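Local coordinates for putative uncharacterized protein (Chaetomium thermophilum, PDB 5T8V) that probably acts as a cohesin loader that binds chromatin, this chain being the C-terminal, largely helical HEAT-repeat part of an SCC2/Nipped-B family protein, at residues S821-I826 with S855-E860; R866-S871 with R882-I887. All blocks are in the same frame, centred on the assembly; numbering follows the deposited sequence.

Both interactions lie in one stretch of the helical solenoid, their centres 14 Å apart and on the same side of the chain's centre, from which they lie about 49 and 54 Å. They follow in series: interaction 1 joins helix 808-824 to the segment leading into helix 859-862, and interaction 2 begins just afterwards, pairing helix 866-870 with helix 878-891. The two meet where Ile826 CG2 lies 4.1 Å from Tyr868 OH. Helix 839-852 is shared as well, since Leu846 touches Phe823 of the first contact and Ile887 of segment 882-887. Neighbouring helices of the solenoid are thus joined by local apolar contacts between parts close in sequence.

Interaction 1: residues S821-I826 with S855-E860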
loop_
_atom_site.group_PDB
_atom_site.type_symbol
_atom_site.label_atom_id
_atom_site.label_comp_id
_atom_site.label_asym_id
_atom_site.label_seq_id
_atom_site.Cartn_x
_atom_site.Cartn_y
_atom_site.Cartn_z
ATOM N N SER A 821 39.917 21.336 -2.018
ATOM C CA SER A 821 40.009 20.331 -0.966
ATOM C C SER A 821 40.618 19.042 -1.504
ATOM O O SER A 821 41.581 18.516 -0.938
ATOM C CB SER A 821 38.628 20.068 -0.368
ATOM O OG SER A 821 38.704 19.127 0.688
ATOM N N MET A 822 40.076 18.530 -2.613
ATOM C CA MET A 822 40.603 17.302 -3.202
ATOM C C MET A 822 42.114 17.384 -3.371
ATOM O O MET A 822 42.833 16.425 -3.067
ATOM C CB MET A 822 39.936 17.031 -4.552
ATOM C CG MET A 822 38.430 17.191 -4.555
ATOM S SD MET A 822 37.615 16.215 -5.827
ATOM C CE MET A 822 35.942 16.844 -5.716
ATOM N N PHE A 823 42.618 18.524 -3.852
ATOM C CA PHE A 823 44.064 18.703 -3.920
ATOM C C PHE A 823 44.673 18.821 -2.532
ATOM O O PHE A 823 45.802 18.368 -2.311
ATOM C CB PHE A 823 44.411 19.934 -4.755
ATOM C CG PHE A 823 44.255 19.728 -6.233
ATOM C CD1 PHE A 823 45.203 19.016 -6.949
ATOM C CD2 PHE A 823 43.167 20.252 -6.908
ATOM C CE1 PHE A 823 45.064 18.826 -8.310
ATOM C CE2 PHE A 823 43.023 20.066 -8.267
ATOM C CZ PHE A 823 43.973 19.353 -8.970
ATOM N N ASP A 824 43.949 19.426 -1.587
ATOM C CA ASP A 824 44.437 19.499 -0.215
ATOM C C ASP A 824 44.535 18.114 0.411
ATOM O O ASP A 824 45.343 17.903 1.323
ATOM C CB ASP A 824 43.524 20.402 0.617
ATOM C CG ASP A 824 44.045 20.622 2.023
ATOM O OD1 ASP A 824 45.279 20.598 2.212
ATOM O OD2 ASP A 824 43.218 20.822 2.939
ATOM N N LEU A 825 43.728 17.163 -0.062
ATOM C CA LEU A 825 43.820 15.781 0.390
ATOM C C LEU A 825 44.974 15.024 -0.255
ATOM O O LEU A 825 45.231 13.878 0.129
ATOM C CB LEU A 825 42.507 15.045 0.105
ATOM C CG LEU A 825 41.392 15.191 1.146
ATOM C CD1 LEU A 825 40.974 16.643 1.330
ATOM C CD2 LEU A 825 40.192 14.342 0.750
ATOM N N ILE A 826 45.666 15.629 -1.219
ATOM C CA ILE A 826 46.790 14.986 -1.884
ATOM C C ILE A 826 48.115 15.673 -1.577
ATOM O O ILE A 826 49.169 15.031 -1.710
ATOM C CB ILE A 826 46.568 14.921 -3.411
ATOM C CG1 ILE A 826 45.205 14.298 -3.732
ATOM C CG2 ILE A 826 47.672 14.106 -4.083
ATOM C CD1 ILE A 826 44.767 14.490 -5.169
ATOM N N SER A 855 38.073 26.269 -15.126
ATOM C CA SER A 855 38.279 27.514 -14.394
ATOM C C SER A 855 38.495 27.285 -12.903
ATOM O O SER A 855 39.085 28.141 -12.235
ATOM C CB SER A 855 37.080 28.442 -14.600
ATOM O OG SER A 855 37.137 29.549 -13.721
ATOM N N LEU A 856 38.035 26.153 -12.370
ATOM C CA LEU A 856 38.118 25.901 -10.937
ATOM C C LEU A 856 39.528 25.551 -10.482
ATOM O O LEU A 856 39.805 25.600 -9.279
ATOM C CB LEU A 856 37.160 24.770 -10.559
ATOM C CG LEU A 856 35.694 25.013 -10.920
ATOM C CD1 LEU A 856 34.940 23.701 -11.030
ATOM C CD2 LEU A 856 35.039 25.918 -9.893
ATOM N N PHE A 857 40.421 25.208 -11.405
ATOM C CA PHE A 857 41.757 24.750 -11.063
ATOM C C PHE A 857 42.754 25.900 -11.129
ATOM O O PHE A 857 42.559 26.876 -11.856
ATOM C CB PHE A 857 42.198 23.621 -11.999
ATOM C CG PHE A 857 41.393 22.359 -11.845
ATOM C CD1 PHE A 857 40.098 22.282 -12.332
ATOM C CD2 PHE A 857 41.932 21.248 -11.219
ATOM C CE1 PHE A 857 39.357 21.125 -12.191
ATOM C CE2 PHE A 857 41.195 20.088 -11.076
ATOM C CZ PHE A 857 39.906 20.027 -11.563
ATOM N N THR A 858 43.833 25.770 -10.358
ATOM C CA THR A 858 44.900 26.757 -10.318
ATOM C C THR A 858 46.233 26.088 -10.631
ATOM O O THR A 858 46.384 24.868 -10.517
ATOM C CB THR A 858 44.975 27.450 -8.950
ATOM O OG1 THR A 858 45.386 26.509 -7.949
ATOM C CG2 THR A 858 43.622 28.031 -8.566
ATOM N N PHE A 859 47.208 26.908 -11.030
ATOM C CA PHE A 859 48.518 26.381 -11.397
ATOM C C PHE A 859 49.196 25.702 -10.214
ATOM O O PHE A 859 49.812 24.641 -10.366
ATOM C CB PHE A 859 49.400 27.506 -11.942
ATOM C CG PHE A 859 50.842 27.117 -12.116
ATOM C CD1 PHE A 859 51.278 26.527 -13.290
ATOM C CD2 PHE A 859 51.763 27.349 -11.106
ATOM C CE1 PHE A 859 52.606 26.170 -13.452
ATOM C CE2 PHE A 859 53.090 26.993 -11.263
ATOM C CZ PHE A 859 53.512 26.404 -12.438
ATOM N N GLU A 860 49.096 26.302 -9.024
ATOM C CA GLU A 860 49.805 25.769 -7.865
ATOM C C GLU A 860 49.425 24.319 -7.597
ATOM O O GLU A 860 50.267 23.518 -7.176
ATOM C CB GLU A 860 49.521 26.631 -6.635
ATOM C CG GLU A 860 50.108 28.032 -6.707
ATOM C CD GLU A 860 51.627 28.035 -6.688
ATOM O OE1 GLU A 860 52.225 26.950 -6.526
ATOM O OE2 GLU A 860 52.223 29.123 -6.833
#
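Phe823 and Phe857 meet ring to ring inside the helical solenoid of this HEAT-repeat protein, joining the C-terminal part of helix 808-824 to the extended segment that leads into helix 859-862. The aromatic pair is the whole of the direct contact. The ring planes stand at 87° to each other with centroids 5.6 Å apart, and they touch rim to rim, neither ring lying over the face of the other. Phe823 offers the far end of its ring: CE2 and CZ both approach Phe857, with CZ 3.6 Å from Phe857 CD2. Phenylalanine suits both places because the backbones are well separated, Phe823 CA lying 9.6 Å from Phe857 CA, and a long flat group on each side spans that distance without polar atoms to satisfy.

The CB of Phe823 already points toward the partner segment, and CG set anti to the carbonyl carbon (chi1 -75°) carries the ring onward into the interior. Apolar neighbours complete the surroundings: Leu846 of helix 839-852 and Leu865 touch Phe823, while Val819 packs on Phe857. With an alanine at Phe823, the Phe857 rim would probably lose its aromatic neighbour and a gap would be likely to open beside Leu846 and Leu865.

Polar interactions act within the segments and their neighbourhood, none crossing between them. Thr858 N is bonded to the Gln861 side chain, and Glu860 forms a salt bridge with Arg863. On the other side, the backbone turn carrying Phe823 is held by Ile826 N, which donates to Phe823 O at 3.0 Å.

Interaction 2: residues R866-S871 with R882-I887; sequences RPYIAS and RAVVVI
A pair of helices that follow each other in the solenoid and run in roughly opposite directions, 866-870 and 878-891, is joined here by Val884 packing against Tyr868 and Ile869. The helices come near enough for a small side chain to fill the interval: Tyr868 CA and Val884 CA are 7.1 Å apart. Valine fits because its two methyls, branching directly from CB, can straddle Tyr868 CB. CG1 is the closer, 3.8 Å from Tyr868 CB, and with CG anti to the carbonyl carbon (chi1 -73°) the tyrosine ring leads away from helix 878-891, so the base of the side chain does most of the touching. CG2 also faces Ile869 CD1, a looser approach at 4.5 Å.

Around this apolar patch, Ile869 also packs on Leu910 of helix 900-910, while Val885 turns to Leu921 of helix 919-935. Charged groups work at the margins, Arg866 pairing with Glu909 and Arg882 with Asp924. Within 866-871, Ser871 OG donates to Tyr868 O at 3.2 Å, coming from above the carbonyl plane, 48° out of it; serine is short enough to bend back to the backbone in this way. Apolar packing between consecutive helices that run in roughly opposite directions is consistent with the HEAT-repeat solenoid.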
loop_
_atom_site.group_PDB
_atom_site.type_symbol
_atom_site.label_atom_id
_atom_site.label_comp_id
_atom_site.label_asym_id
_atom_site.label_seq_id
_atom_site.Cartn_x
_atom_site.Cartn_y
_atom_site.Cartn_z
ATOM N N ARG A 866 52.684 17.286 -10.393
ATOM C CA ARG A 866 53.964 17.227 -11.103
ATOM C C ARG A 866 54.673 15.881 -10.999
ATOM O O ARG A 866 55.053 15.335 -12.043
ATOM C CB ARG A 866 54.868 18.347 -10.566
ATOM C CG ARG A 866 56.108 18.610 -11.396
ATOM C CD ARG A 866 55.765 19.358 -12.670
ATOM N NE ARG A 866 56.962 19.711 -13.428
ATOM C CZ ARG A 866 57.621 18.871 -14.221
ATOM N NH1 ARG A 866 57.204 17.618 -14.360
ATOM N NH2 ARG A 866 58.701 19.283 -14.870
ATOM N N PRO A 867 54.887 15.300 -9.815
ATOM C CA PRO A 867 55.619 14.023 -9.759
ATOM C C PRO A 867 54.895 12.874 -10.439
ATOM O O PRO A 867 55.550 11.911 -10.854
ATOM C CB PRO A 867 55.777 13.775 -8.253
ATOM C CG PRO A 867 54.679 14.552 -7.620
ATOM C CD PRO A 867 54.493 15.766 -8.473
ATOM N N TYR A 868 53.567 12.938 -10.567
ATOM C CA TYR A 868 52.849 11.888 -11.281
ATOM C C TYR A 868 53.239 11.847 -12.753
ATOM O O TYR A 868 53.219 10.776 -13.367
ATOM C CB TYR A 868 51.340 12.087 -11.144
ATOM C CG TYR A 868 50.786 11.758 -9.775
ATOM C CD1 TYR A 868 50.752 10.448 -9.317
ATOM C CD2 TYR A 868 50.282 12.752 -8.949
ATOM C CE1 TYR A 868 50.243 10.137 -8.070
ATOM C CE2 TYR A 868 49.769 12.453 -7.700
ATOM C CZ TYR A 868 49.751 11.143 -7.266
ATOM O OH TYR A 868 49.241 10.839 -6.024
ATOM N N ILE A 869 53.597 12.994 -13.335
ATOM C CA ILE A 869 53.972 13.027 -14.745
ATOM C C ILE A 869 55.325 12.358 -14.954
ATOM O O ILE A 869 55.515 11.598 -15.911
ATOM C CB ILE A 869 53.976 14.478 -15.267
ATOM C CG1 ILE A 869 52.549 15.026 -15.366
ATOM C CG2 ILE A 869 54.647 14.569 -16.639
ATOM C CD1 ILE A 869 52.019 15.606 -14.078
ATOM N N ALA A 870 56.287 12.634 -14.071
ATOM C CA ALA A 870 57.626 12.081 -14.241
ATOM C C ALA A 870 57.619 10.559 -14.174
ATOM O O ALA A 870 58.453 9.907 -14.815
ATOM C CB ALA A 870 58.567 12.652 -13.182
ATOM N N SER A 871 56.693 9.977 -13.418
ATOM C CA SER A 871 56.637 8.534 -13.235
ATOM C C SER A 871 55.736 7.835 -14.246
ATOM O O SER A 871 55.587 6.610 -14.172
ATOM C CB SER A 871 56.162 8.204 -11.816
ATOM O OG SER A 871 54.880 8.752 -11.562
ATOM N N ARG A 882 46.457 8.503 -16.672
ATOM C CA ARG A 882 45.450 9.083 -17.554
ATOM C C ARG A 882 44.741 10.244 -16.872
ATOM O O ARG A 882 44.455 11.269 -17.504
ATOM C CB ARG A 882 44.448 8.014 -17.988
ATOM C CG ARG A 882 43.673 8.385 -19.247
ATOM C CD ARG A 882 42.805 7.236 -19.739
ATOM N NE ARG A 882 41.414 7.369 -19.308
ATOM C CZ ARG A 882 40.456 7.976 -20.006
ATOM N NH1 ARG A 882 39.223 8.040 -19.520
ATOM N NH2 ARG A 882 40.721 8.519 -21.190
ATOM N N ALA A 883 44.464 10.110 -15.573
ATOM C CA ALA A 883 43.817 11.190 -14.837
ATOM C C ALA A 883 44.635 12.472 -14.915
ATOM O O ALA A 883 44.122 13.526 -15.306
ATOM C CB ALA A 883 43.598 10.776 -13.383
ATOM N N VAL A 884 45.921 12.403 -14.556
ATOM C CA VAL A 884 46.720 13.624 -14.492
ATOM C C VAL A 884 46.930 14.207 -15.884
ATOM O O VAL A 884 46.855 15.428 -16.072
ATOM C CB VAL A 884 48.059 13.368 -13.771
ATOM C CG1 VAL A 884 47.808 12.876 -12.351
ATOM C CG2 VAL A 884 48.926 12.381 -14.536
ATOM N N VAL A 885 47.189 13.360 -16.885
ATOM C CA VAL A 885 47.409 13.901 -18.226
ATOM C C VAL A 885 46.133 14.538 -18.760
ATOM O O VAL A 885 46.190 15.517 -19.512
ATOM C CB VAL A 885 47.937 12.821 -19.190
ATOM C CG1 VAL A 885 49.250 12.247 -18.680
ATOM C CG2 VAL A 885 46.913 11.725 -19.383
ATOM N N VAL A 886 44.966 14.005 -18.388
ATOM C CA VAL A 886 43.714 14.624 -18.811
ATOM C C VAL A 886 43.491 15.935 -18.068
ATOM O O VAL A 886 42.964 16.902 -18.634
ATOM C CB VAL A 886 42.542 13.646 -18.609
ATOM C CG1 VAL A 886 41.200 14.366 -18.729
ATOM C CG2 VAL A 886 42.623 12.526 -19.634
ATOM N N ILE A 887 43.883 15.995 -16.796
ATOM C CA ILE A 887 43.724 17.228 -16.036
ATOM C C ILE A 887 44.613 18.323 -16.610
ATOM O O ILE A 887 44.211 19.491 -16.680
ATOM C CB ILE A 887 44.008 16.978 -14.544
ATOM C CG1 ILE A 887 42.927 16.068 -13.953
ATOM C CG2 ILE A 887 44.052 18.299 -13.770
ATOM C CD1 ILE A 887 43.249 15.531 -12.574
#